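Local coordinates for protein AT-less polyketide synthase (Streptomyces platensis subsp. rosaceus, PDB 4TKT) that probably catalyses carbon–carbon bond-forming chain extension as the KS6 ketosynthase domain of MgsF, part of an AT-less polyketide synthase that makes isomigrastatin, at residues P22-D25 against T26-E29; M91-Q94 against E95-F98; R168-F172 against L173-G177; E610-W613 against Y614-L618. All coordinates share one frame; numbering follows the deposited sequence.

Three of the four contacts are helix ends of the ketosynthase core, and contact 4 is a pair of turns near the C-terminus of the chain. Contact 2 is the hub. It joins contact 3 through a salt bridge, Glu95 OE1 to Arg168 NE at 2.8 Å, and through Phe98 packing on Val169; it joins contact 4 through a probable hydrogen bond from Arg96 NH1 to Tyr612 O and through Pro93 against Trp613. Contact 1 stands apart, its nearest atoms about 9 Å from those of contact 2. A bound MES molecule, probably from the crystallisation liquor, lies about 3 Å from the side chain of Trp613.

Contact 1. Residues P22-D25 against T26-E29; sequences PDLD and TFWE
Asp23 and Thr26 meet at the start of helix 24-32, where one carboxylate oxygen, Asp23 OD1, serves two donors of the same residue. Thr26 N reaches Asp23 OD1 at 2.9 Å with an N-H...O angle of 161°, coming almost straight down the C-O bond, and the hydroxyl Thr26 OG1 donates to Asp23 OD1 at 2.8 Å, on the syn side but 33° out of the carboxylate plane. This is an N-cap. A short acidic side chain suits it, because it can turn back to reach an amide of the first turn, and its negative charge probably interacts favourably with the helix dipole.

Asp23 CG sits between its own N and carbonyl carbon (chi1 52°), which swings the carboxylate over the first turn. Thr26 has OG1 beside its backbone N, so amide and hydroxyl face the same acceptor, while the methyl CG2 is left to rest against Pro22 CD at 4.0 Å. Two donors on one oxygen should limit rotation of the carboxylate.

Behind the cap the regular helical bonds take over: Phe27 N to Asp23 O at 3.0 Å, Trp28 N to Leu24 O at 2.9 Å and Glu29 N to Asp25 O. Acidic and polar groups keep to the outer face, whereas Leu24, Phe27 and Trp28 turn to the protein. Leu24 and Phe27 pack on Ala372 of helix 366-380, Phe27 and Trp28 on Leu376, and the Trp28 ring stacks with His380 at the end of that helix.

Contact 2. Residues M91-Q94 against E95-F98; sequences MDPQ and ERLF
Met91 O is gripped by two nitrogens of Arg96, NE at 2.8 Å and NH2 at 2.9 Å, just ahead of an N-capped helix, 93-109. The guanidinium comes side-on with the oxygen in its plane; NH2 lies nearly on the line of the C=O bond, whereas NE stands above the carbonyl plane. A bend at chi3 (-115°) folds the arginine back along its own helix to reach this carbonyl, and the two hydrogen bonds should fix the rotation of its planar head.

Asp92 is the N-cap. Its OD1 takes a weak bond from Gln94 N, and its OD2 uses the syn lone pair to accept from Gln94 NE2 at 3.2 Å, while that amide also bonds Tyr139 O and Leu215 N. Pro93 suits the first helical position, where no amide hydrogen is needed.

Glu95 crosses Asp92 at about a right angle, with Glu95 OE2 4.4 Å from Asp92 OD2. These like charges would tend to repel, an effect probably eased by the bridge from Glu95 to Arg168. Met91, modelled as selenomethionine, runs extended to chi2 (178°) and lays SE against Arg96 CG, with Arg168 on its far end. Nearer the arginine's head, Pro93 runs alongside Arg96 and its CG covers one guanidinium face, 3.6 Å from Arg96 NH2.

Contact 3. Residues R168-F172 against L173-G177; sequences RVSYF and LDASG
The chain from Ser170 to Ala175 leaves helix 163-173 by way of Asp174, whose positive phi of 52° turns it back so that Ala175 N bonds Ser170 O at 2.8 Å and Asp174 N bonds Tyr171 O at 3.3 Å. Just before the turn, Leu173 N still makes the helical bond to Val169 O at 2.8 Å.

Among the side chains, Val169 and Leu173, one helical turn apart, run alongside each other, with Val169 CG1 3.6 Å from Leu173 CD1. The other methyl of Leu173, CD2, touches Phe172 CD2 at 3.9 Å. Branched aliphatic residues fit here because this flank faces Phe98, Ala102 and Leu106 of helix 93-109. The Phe172 ring meets Phe81 edge-to-face.

On the return, Ala175 CB comes against the Ser170 backbone, 3.9 Å from Ser170 CA, a spot where a small methyl packs closely. Ser170 OG, bonded to Ser179 OG and Ala166 O, also holds a water at 2.8 Å that gives a weak bond to Gly177 O. Aspartate is among the non-glycine residues that accept a left-handed conformation more readily than beta-branched ones. The paired bonds define a Schellman motif, which here ends the helix and sends the chain toward strand 179-182 of the thiolase-type core.

Contact 4. Residues E610-W613 against Y614-L618; sequences ERYW and YTDGL
Two hydrogen bonds join Trp613 and Asp616 across the first of two turns. Asp616 N reaches Trp613 O at 3.1 Å, completing a type I beta turn, and the Asp616 carboxylate reaches back so that OD2 accepts from Trp613 N at 2.9 Å. That second bond is nearly straight (170°), though the donor lies above the carboxylate plane. Asp616 CG stands beside its own N (chi1 -66°), which keeps the carboxylate near the turn's opening; OD2 is also bonded to Ser89 OG. An overlapping type II turn runs from Thr615 to Leu618, with Gly617 at the positive-phi position that glycine takes easily.

One water donates to Asp616 OD1 at 2.7 Å and, weakly, to Arg611 O.

Aromatic contact comes from neighbours in sequence: Trp613 CD1 lies 3.4 Å from Tyr614 CD1, the ring planes inclined by 56°. Thr615 OG1 sits at the indole edge.

In the fold, strand 610-611 pairs antiparallel with 75-76. Tyr612 rests on Pro85, Ala88 and Ser89 of helix 85-89, while Trp613 meets Tyr142 edge-to-face and Tyr614 lies against Tyr145 and Tyr149, all on helix 142-151.

Contact 1. Residues P22-D25 against T26-E29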
loop_
_atom_site.group_PDB
_atom_site.type_symbol
_atom_site.label_atom_id
_atom_site.label_comp_id
_atom_site.label_asym_id
_atom_site.label_seq_id
_atom_site.Cartn_x
_atom_site.Cartn_y
_atom_site.Cartn_z
ATOM N N PRO A 22 5.209 9.090 3.549
ATOM C CA PRO A 22 3.900 9.454 2.994
ATOM C C PRO A 22 3.570 8.694 1.711
ATOM O O PRO A 22 2.399 8.578 1.352
ATOM C CB PRO A 22 4.041 10.955 2.710
ATOM C CG PRO A 22 5.173 11.407 3.571
ATOM C CD PRO A 22 6.115 10.247 3.624
ATOM N N ASP A 23 4.595 8.196 1.027
ATOM C CA ASP A 23 4.391 7.390 -0.173
ATOM C C ASP A 23 5.483 6.339 -0.310
ATOM O O ASP A 23 6.441 6.324 0.464
ATOM C CB ASP A 23 4.337 8.272 -1.425
ATOM C CG ASP A 23 5.522 9.217 -1.534
ATOM O OD1 ASP A 23 6.660 8.806 -1.223
ATOM O OD2 ASP A 23 5.313 10.379 -1.941
ATOM N N LEU A 24 5.340 5.474 -1.308
ATOM C CA LEU A 24 6.240 4.337 -1.475
ATOM C C LEU A 24 7.653 4.759 -1.866
ATOM O O LEU A 24 8.626 4.120 -1.463
ATOM C CB LEU A 24 5.670 3.366 -2.512
ATOM C CG LEU A 24 4.448 2.578 -2.031
ATOM C CD1 LEU A 24 3.670 1.981 -3.194
ATOM C CD2 LEU A 24 4.877 1.489 -1.058
ATOM N N ASP A 25 7.767 5.833 -2.644
ATOM C CA ASP A 25 9.075 6.343 -3.047
ATOM C C ASP A 25 9.894 6.751 -1.828
ATOM O O ASP A 25 11.084 6.447 -1.739
ATOM C CB ASP A 25 8.934 7.532 -4.002
ATOM C CG ASP A 25 8.390 7.136 -5.362
ATOM O OD1 ASP A 25 8.473 5.942 -5.723
ATOM O OD2 ASP A 25 7.882 8.025 -6.076
ATOM N N THR A 26 9.251 7.445 -0.895
ATOM C CA THR A 26 9.908 7.842 0.344
ATOM C C THR A 26 10.224 6.615 1.184
ATOM O O THR A 26 11.273 6.541 1.828
ATOM C CB THR A 26 9.036 8.805 1.162
ATOM O OG1 THR A 26 8.686 9.933 0.355
ATOM C CG2 THR A 26 9.783 9.282 2.395
ATOM N N PHE A 27 9.310 5.651 1.161
ATOM C CA PHE A 27 9.462 4.422 1.926
ATOM C C PHE A 27 10.721 3.679 1.502
ATOM O O PHE A 27 11.447 3.147 2.338
ATOM C CB PHE A 27 8.225 3.538 1.761
ATOM C CG PHE A 27 8.221 2.320 2.641
ATOM C CD1 PHE A 27 8.485 2.425 3.995
ATOM C CD2 PHE A 27 7.933 1.071 2.115
ATOM C CE1 PHE A 27 8.476 1.307 4.807
ATOM C CE2 PHE A 27 7.919 -0.050 2.922
ATOM C CZ PHE A 27 8.193 0.068 4.268
ATOM N N TRP A 28 10.987 3.666 0.200
ATOM C CA TRP A 28 12.196 3.038 -0.316
ATOM C C TRP A 28 13.443 3.784 0.136
ATOM O O TRP A 28 14.457 3.170 0.469
ATOM C CB TRP A 28 12.168 2.960 -1.842
ATOM C CG TRP A 28 13.460 2.462 -2.414
ATOM C CD1 TRP A 28 14.337 3.161 -3.190
ATOM C CD2 TRP A 28 14.033 1.162 -2.230
ATOM N NE1 TRP A 28 15.415 2.373 -3.512
ATOM C CE2 TRP A 28 15.253 1.141 -2.934
ATOM C CE3 TRP A 28 13.629 0.011 -1.545
ATOM C CZ2 TRP A 28 16.075 0.015 -2.972
ATOM C CZ3 TRP A 28 14.446 -1.106 -1.584
ATOM C CH2 TRP A 28 15.655 -1.095 -2.292
ATOM N N GLU A 29 13.369 5.108 0.142
ATOM C CA GLU A 29 14.492 5.924 0.577
ATOM C C GLU A 29 14.827 5.634 2.035
ATOM O O GLU A 29 15.992 5.475 2.394
ATOM C CB GLU A 29 14.188 7.411 0.380
ATOM C CG GLU A 29 13.983 7.810 -1.075
ATOM C CD GLU A 29 13.581 9.267 -1.234
ATOM O OE1 GLU A 29 13.482 9.975 -0.208
ATOM O OE2 GLU A 29 13.362 9.705 -2.385
#

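Contact 2. Residues M91-Q94 against E95-F98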
loop_
_atom_site.group_PDB
_atom_site.type_symbol
_atom_site.label_atom_id
_atom_site.label_comp_id
_atom_site.label_asym_id
_atom_site.label_seq_id
_atom_site.Cartn_x
_atom_site.Cartn_y
_atom_site.Cartn_z
HETATM N N MSE A 91 -16.483 9.884 11.190
HETATM C CA MSE A 91 -16.108 8.721 10.400
HETATM C C MSE A 91 -14.718 8.241 10.790
HETATM O O MSE A 91 -13.786 9.041 10.881
HETATM C CB MSE A 91 -16.168 9.056 8.908
HETATM C CG MSE A 91 -15.734 7.940 7.981
HETATM SE SE MSE A 91 -15.919 8.478 6.104
HETATM C CE MSE A 91 -17.866 8.700 6.047
ATOM N N ASP A 92 -14.596 6.938 11.027
ATOM C CA ASP A 92 -13.333 6.325 11.420
ATOM C C ASP A 92 -12.215 6.686 10.450
ATOM O O ASP A 92 -12.328 6.436 9.254
ATOM C CB ASP A 92 -13.496 4.802 11.514
ATOM C CG ASP A 92 -12.191 4.080 11.833
ATOM O OD1 ASP A 92 -11.304 4.675 12.478
ATOM O OD2 ASP A 92 -12.059 2.900 11.443
ATOM N N PRO A 93 -11.136 7.294 10.972
ATOM C CA PRO A 93 -9.953 7.669 10.191
ATOM C C PRO A 93 -9.418 6.533 9.326
ATOM O O PRO A 93 -8.870 6.790 8.255
ATOM C CB PRO A 93 -8.941 8.054 11.268
ATOM C CG PRO A 93 -9.778 8.586 12.365
ATOM C CD PRO A 93 -11.038 7.762 12.366
ATOM N N GLN A 94 -9.583 5.294 9.781
ATOM C CA GLN A 94 -9.143 4.138 9.009
ATOM C C GLN A 94 -9.922 4.017 7.703
ATOM O O GLN A 94 -9.349 3.695 6.665
ATOM C CB GLN A 94 -9.283 2.857 9.829
ATOM C CG GLN A 94 -8.331 2.779 11.010
ATOM C CD GLN A 94 -8.424 1.456 11.748
ATOM O OE1 GLN A 94 -7.425 0.944 12.258
ATOM N NE2 GLN A 94 -9.627 0.894 11.809
ATOM N N GLU A 95 -11.227 4.272 7.756
ATOM C CA GLU A 95 -12.042 4.305 6.545
ATOM C C GLU A 95 -11.596 5.445 5.636
ATOM O O GLU A 95 -11.491 5.281 4.420
ATOM C CB GLU A 95 -13.526 4.469 6.879
ATOM C CG GLU A 95 -14.070 3.478 7.886
ATOM C CD GLU A 95 -15.505 3.780 8.272
ATOM O OE1 GLU A 95 -16.227 4.380 7.447
ATOM O OE2 GLU A 95 -15.911 3.424 9.399
ATOM N N ARG A 96 -11.339 6.603 6.235
ATOM C CA ARG A 96 -10.948 7.786 5.478
ATOM C C ARG A 96 -9.630 7.571 4.742
ATOM O O ARG A 96 -9.527 7.856 3.549
ATOM C CB ARG A 96 -10.839 9.004 6.399
ATOM C CG ARG A 96 -12.166 9.469 6.987
ATOM C CD ARG A 96 -11.995 10.783 7.733
ATOM N NE ARG A 96 -12.247 10.654 9.165
ATOM C CZ ARG A 96 -11.729 11.457 10.088
ATOM N NH1 ARG A 96 -10.917 12.441 9.733
ATOM N NH2 ARG A 96 -12.016 11.272 11.369
ATOM N N LEU A 97 -8.630 7.055 5.449
ATOM C CA LEU A 97 -7.308 6.876 4.861
ATOM C C LEU A 97 -7.276 5.745 3.836
ATOM O O LEU A 97 -6.468 5.768 2.908
ATOM C CB LEU A 97 -6.263 6.618 5.950
ATOM C CG LEU A 97 -5.994 7.776 6.914
ATOM C CD1 LEU A 97 -4.661 7.593 7.623
ATOM C CD2 LEU A 97 -6.034 9.107 6.187
ATOM N N PHE A 98 -8.149 4.756 4.000
ATOM C CA PHE A 98 -8.180 3.643 3.063
ATOM C C PHE A 98 -8.847 4.073 1.763
ATOM O O PHE A 98 -8.471 3.615 0.684
ATOM C CB PHE A 98 -8.898 2.433 3.660
ATOM C CG PHE A 98 -8.657 1.157 2.902
ATOM C CD1 PHE A 98 -7.379 0.626 2.805
ATOM C CD2 PHE A 98 -9.703 0.491 2.285
ATOM C CE1 PHE A 98 -7.148 -0.545 2.106
ATOM C CE2 PHE A 98 -9.480 -0.683 1.586
ATOM C CZ PHE A 98 -8.200 -1.203 1.496
#

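Contact 3. Residues R168-F172 against L173-G177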
loop_
_atom_site.group_PDB
_atom_site.type_symbol
_atom_site.label_atom_id
_atom_site.label_comp_id
_atom_site.label_asym_id
_atom_site.label_seq_id
_atom_site.Cartn_x
_atom_site.Cartn_y
_atom_site.Cartn_z
ATOM N N ARG A 168 -17.088 1.216 1.839
ATOM C CA ARG A 168 -17.060 2.589 1.346
ATOM C C ARG A 168 -16.219 2.713 0.086
ATOM O O ARG A 168 -16.525 3.524 -0.787
ATOM C CB ARG A 168 -16.537 3.548 2.416
ATOM C CG ARG A 168 -17.503 3.730 3.562
ATOM C CD ARG A 168 -17.229 4.995 4.339
ATOM N NE ARG A 168 -18.109 5.090 5.500
ATOM C CZ ARG A 168 -19.383 5.464 5.443
ATOM N NH1 ARG A 168 -19.932 5.782 4.276
ATOM N NH2 ARG A 168 -20.108 5.519 6.552
ATOM N N VAL A 169 -15.162 1.913 -0.006
ATOM C CA VAL A 169 -14.345 1.889 -1.213
ATOM C C VAL A 169 -15.165 1.326 -2.370
ATOM O O VAL A 169 -15.213 1.915 -3.447
ATOM C CB VAL A 169 -13.061 1.059 -1.024
ATOM C CG1 VAL A 169 -12.355 0.862 -2.346
ATOM C CG2 VAL A 169 -12.135 1.740 -0.034
ATOM N N SER A 170 -15.820 0.193 -2.134
ATOM C CA SER A 170 -16.674 -0.422 -3.147
ATOM C C SER A 170 -17.748 0.546 -3.622
ATOM O O SER A 170 -18.017 0.654 -4.818
ATOM C CB SER A 170 -17.328 -1.692 -2.600
ATOM O OG SER A 170 -16.352 -2.647 -2.229
ATOM N N TYR A 171 -18.357 1.247 -2.671
ATOM C CA TYR A 171 -19.378 2.237 -2.981
ATOM C C TYR A 171 -18.799 3.353 -3.848
ATOM O O TYR A 171 -19.384 3.735 -4.864
ATOM C CB TYR A 171 -19.968 2.812 -1.693
ATOM C CG TYR A 171 -21.041 3.852 -1.920
ATOM C CD1 TYR A 171 -22.324 3.480 -2.302
ATOM C CD2 TYR A 171 -20.774 5.203 -1.753
ATOM C CE1 TYR A 171 -23.310 4.424 -2.513
ATOM C CE2 TYR A 171 -21.754 6.157 -1.960
ATOM C CZ TYR A 171 -23.020 5.760 -2.340
ATOM O OH TYR A 171 -24.002 6.698 -2.548
ATOM N N PHE A 172 -17.638 3.857 -3.450
ATOM C CA PHE A 172 -16.992 4.954 -4.158
ATOM C C PHE A 172 -16.555 4.556 -5.563
ATOM O O PHE A 172 -16.720 5.322 -6.513
ATOM C CB PHE A 172 -15.786 5.455 -3.364
ATOM C CG PHE A 172 -14.907 6.392 -4.134
ATOM C CD1 PHE A 172 -15.336 7.674 -4.436
ATOM C CD2 PHE A 172 -13.651 5.993 -4.558
ATOM C CE1 PHE A 172 -14.529 8.542 -5.149
ATOM C CE2 PHE A 172 -12.837 6.855 -5.269
ATOM C CZ PHE A 172 -13.276 8.131 -5.565
ATOM N N LEU A 173 -15.997 3.356 -5.685
ATOM C CA LEU A 173 -15.492 2.860 -6.960
ATOM C C LEU A 173 -16.601 2.367 -7.875
ATOM O O LEU A 173 -16.343 2.014 -9.027
ATOM C CB LEU A 173 -14.499 1.719 -6.733
ATOM C CG LEU A 173 -13.170 2.029 -6.049
ATOM C CD1 LEU A 173 -12.339 0.762 -5.946
ATOM C CD2 LEU A 173 -12.429 3.099 -6.822
ATOM N N ASP A 174 -17.827 2.339 -7.355
ATOM C CA ASP A 174 -18.936 1.662 -8.017
ATOM C C ASP A 174 -18.514 0.236 -8.363
ATOM O O ASP A 174 -18.701 -0.228 -9.486
ATOM C CB ASP A 174 -19.384 2.421 -9.270
ATOM C CG ASP A 174 -20.709 1.919 -9.816
ATOM O OD1 ASP A 174 -21.444 1.238 -9.069
ATOM O OD2 ASP A 174 -21.014 2.206 -10.993
ATOM N N ALA A 175 -17.924 -0.446 -7.386
ATOM C CA ALA A 175 -17.459 -1.816 -7.569
ATOM C C ALA A 175 -18.574 -2.812 -7.277
ATOM O O ALA A 175 -19.355 -2.623 -6.344
ATOM C CB ALA A 175 -16.259 -2.088 -6.683
ATOM N N SER A 176 -18.648 -3.873 -8.074
ATOM C CA SER A 176 -19.717 -4.853 -7.927
ATOM C C SER A 176 -19.196 -6.214 -7.482
ATOM O O SER A 176 -19.963 -7.166 -7.371
ATOM C CB SER A 176 -20.487 -5.005 -9.238
ATOM O OG SER A 176 -19.706 -5.681 -10.208
ATOM N N GLY A 177 -17.894 -6.308 -7.235
ATOM C CA GLY A 177 -17.306 -7.551 -6.770
ATOM C C GLY A 177 -17.516 -7.735 -5.278
ATOM O O GLY A 177 -18.209 -6.942 -4.646
HETATM O O HOH W 1 -16.363 -4.452 -4.381
#

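Contact 4. Residues E610-W613 against Y614-L618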
loop_
_atom_site.group_PDB
_atom_site.type_symbol
_atom_site.label_atom_id
_atom_site.label_comp_id
_atom_site.label_asym_id
_atom_site.label_seq_id
_atom_site.Cartn_x
_atom_site.Cartn_y
_atom_site.Cartn_z
ATOM N N GLU A 610 -7.700 19.123 4.952
ATOM C CA GLU A 610 -8.479 19.727 6.027
ATOM C C GLU A 610 -8.752 18.705 7.130
ATOM O O GLU A 610 -8.940 17.521 6.855
ATOM C CB GLU A 610 -9.783 20.300 5.473
ATOM C CG GLU A 610 -10.415 19.436 4.393
ATOM C CD GLU A 610 -11.218 20.239 3.386
ATOM O OE1 GLU A 610 -10.911 21.436 3.200
ATOM O OE2 GLU A 610 -12.154 19.672 2.780
ATOM N N ARG A 611 -8.770 19.171 8.374
ATOM C CA ARG A 611 -8.831 18.289 9.535
ATOM C C ARG A 611 -10.259 17.985 9.987
ATOM O O ARG A 611 -11.085 18.886 10.116
ATOM C CB ARG A 611 -8.042 18.908 10.693
ATOM C CG ARG A 611 -6.561 19.125 10.386
ATOM C CD ARG A 611 -5.917 20.115 11.351
ATOM N NE ARG A 611 -5.982 19.673 12.743
ATOM C CZ ARG A 611 -4.992 19.055 13.381
ATOM N NH1 ARG A 611 -3.852 18.801 12.752
ATOM N NH2 ARG A 611 -5.141 18.691 14.648
ATOM N N TYR A 612 -10.537 16.707 10.235
ATOM C CA TYR A 612 -11.837 16.281 10.743
ATOM C C TYR A 612 -11.684 15.349 11.940
ATOM O O TYR A 612 -10.914 14.391 11.899
ATOM C CB TYR A 612 -12.646 15.593 9.643
ATOM C CG TYR A 612 -12.941 16.495 8.474
ATOM C CD1 TYR A 612 -14.060 17.318 8.474
ATOM C CD2 TYR A 612 -12.094 16.538 7.376
ATOM C CE1 TYR A 612 -14.331 18.154 7.408
ATOM C CE2 TYR A 612 -12.355 17.368 6.309
ATOM C CZ TYR A 612 -13.473 18.175 6.328
ATOM O OH TYR A 612 -13.734 19.003 5.263
ATOM N N TRP A 613 -12.423 15.637 13.005
ATOM C CA TRP A 613 -12.360 14.833 14.217
ATOM C C TRP A 613 -13.731 14.815 14.893
ATOM O O TRP A 613 -14.577 15.659 14.608
ATOM C CB TRP A 613 -11.285 15.381 15.159
ATOM C CG TRP A 613 -10.655 14.345 16.045
ATOM C CD1 TRP A 613 -10.708 14.289 17.406
ATOM C CD2 TRP A 613 -9.874 13.216 15.628
ATOM N NE1 TRP A 613 -10.007 13.199 17.864
ATOM C CE2 TRP A 613 -9.487 12.524 16.792
ATOM C CE3 TRP A 613 -9.467 12.723 14.385
ATOM C CZ2 TRP A 613 -8.713 11.367 16.750
ATOM C CZ3 TRP A 613 -8.699 11.575 14.345
ATOM C CH2 TRP A 613 -8.330 10.910 15.519
ATOM N N TYR A 614 -13.949 13.857 15.786
ATOM C CA TYR A 614 -15.269 13.649 16.379
ATOM C C TYR A 614 -15.718 14.817 17.262
ATOM O O TYR A 614 -16.898 14.940 17.587
ATOM C CB TYR A 614 -15.285 12.348 17.193
ATOM C CG TYR A 614 -14.661 12.486 18.561
ATOM C CD1 TYR A 614 -13.281 12.480 18.720
ATOM C CD2 TYR A 614 -15.452 12.624 19.695
ATOM C CE1 TYR A 614 -12.707 12.614 19.968
ATOM C CE2 TYR A 614 -14.889 12.757 20.946
ATOM C CZ TYR A 614 -13.517 12.752 21.078
ATOM O OH TYR A 614 -12.952 12.884 22.325
ATOM N N THR A 615 -14.779 15.672 17.652
ATOM C CA THR A 615 -15.105 16.790 18.533
ATOM C C THR A 615 -15.584 18.011 17.756
ATOM O O THR A 615 -15.977 19.013 18.351
ATOM C CB THR A 615 -13.901 17.194 19.402
ATOM O OG1 THR A 615 -12.745 17.354 18.573
ATOM C CG2 THR A 615 -13.618 16.129 20.437
ATOM N N ASP A 616 -15.551 17.922 16.429
ATOM C CA ASP A 616 -16.003 19.014 15.574
ATOM C C ASP A 616 -17.457 19.391 15.864
ATOM O O ASP A 616 -18.354 18.550 15.797
ATOM C CB ASP A 616 -15.847 18.641 14.097
ATOM C CG ASP A 616 -14.390 18.489 13.676
ATOM O OD1 ASP A 616 -13.496 18.930 14.432
ATOM O OD2 ASP A 616 -14.143 17.930 12.585
ATOM N N GLY A 617 -17.680 20.659 16.200
ATOM C CA GLY A 617 -19.020 21.162 16.447
ATOM C C GLY A 617 -19.529 20.890 17.850
ATOM O O GLY A 617 -20.503 21.496 18.298
ATOM N N LEU A 618 -18.866 19.974 18.545
ATOM C CA LEU A 618 -19.252 19.607 19.901
ATOM C C LEU A 618 -18.708 20.603 20.919
ATOM O O LEU A 618 -17.583 21.083 20.782
ATOM C CB LEU A 618 -18.764 18.196 20.230
ATOM C CG LEU A 618 -19.717 17.040 19.917
ATOM C CD1 LEU A 618 -20.162 17.058 18.464
ATOM C CD2 LEU A 618 -19.067 15.711 20.263
HETATM O O HOH W 2 -11.104 18.991 13.202
#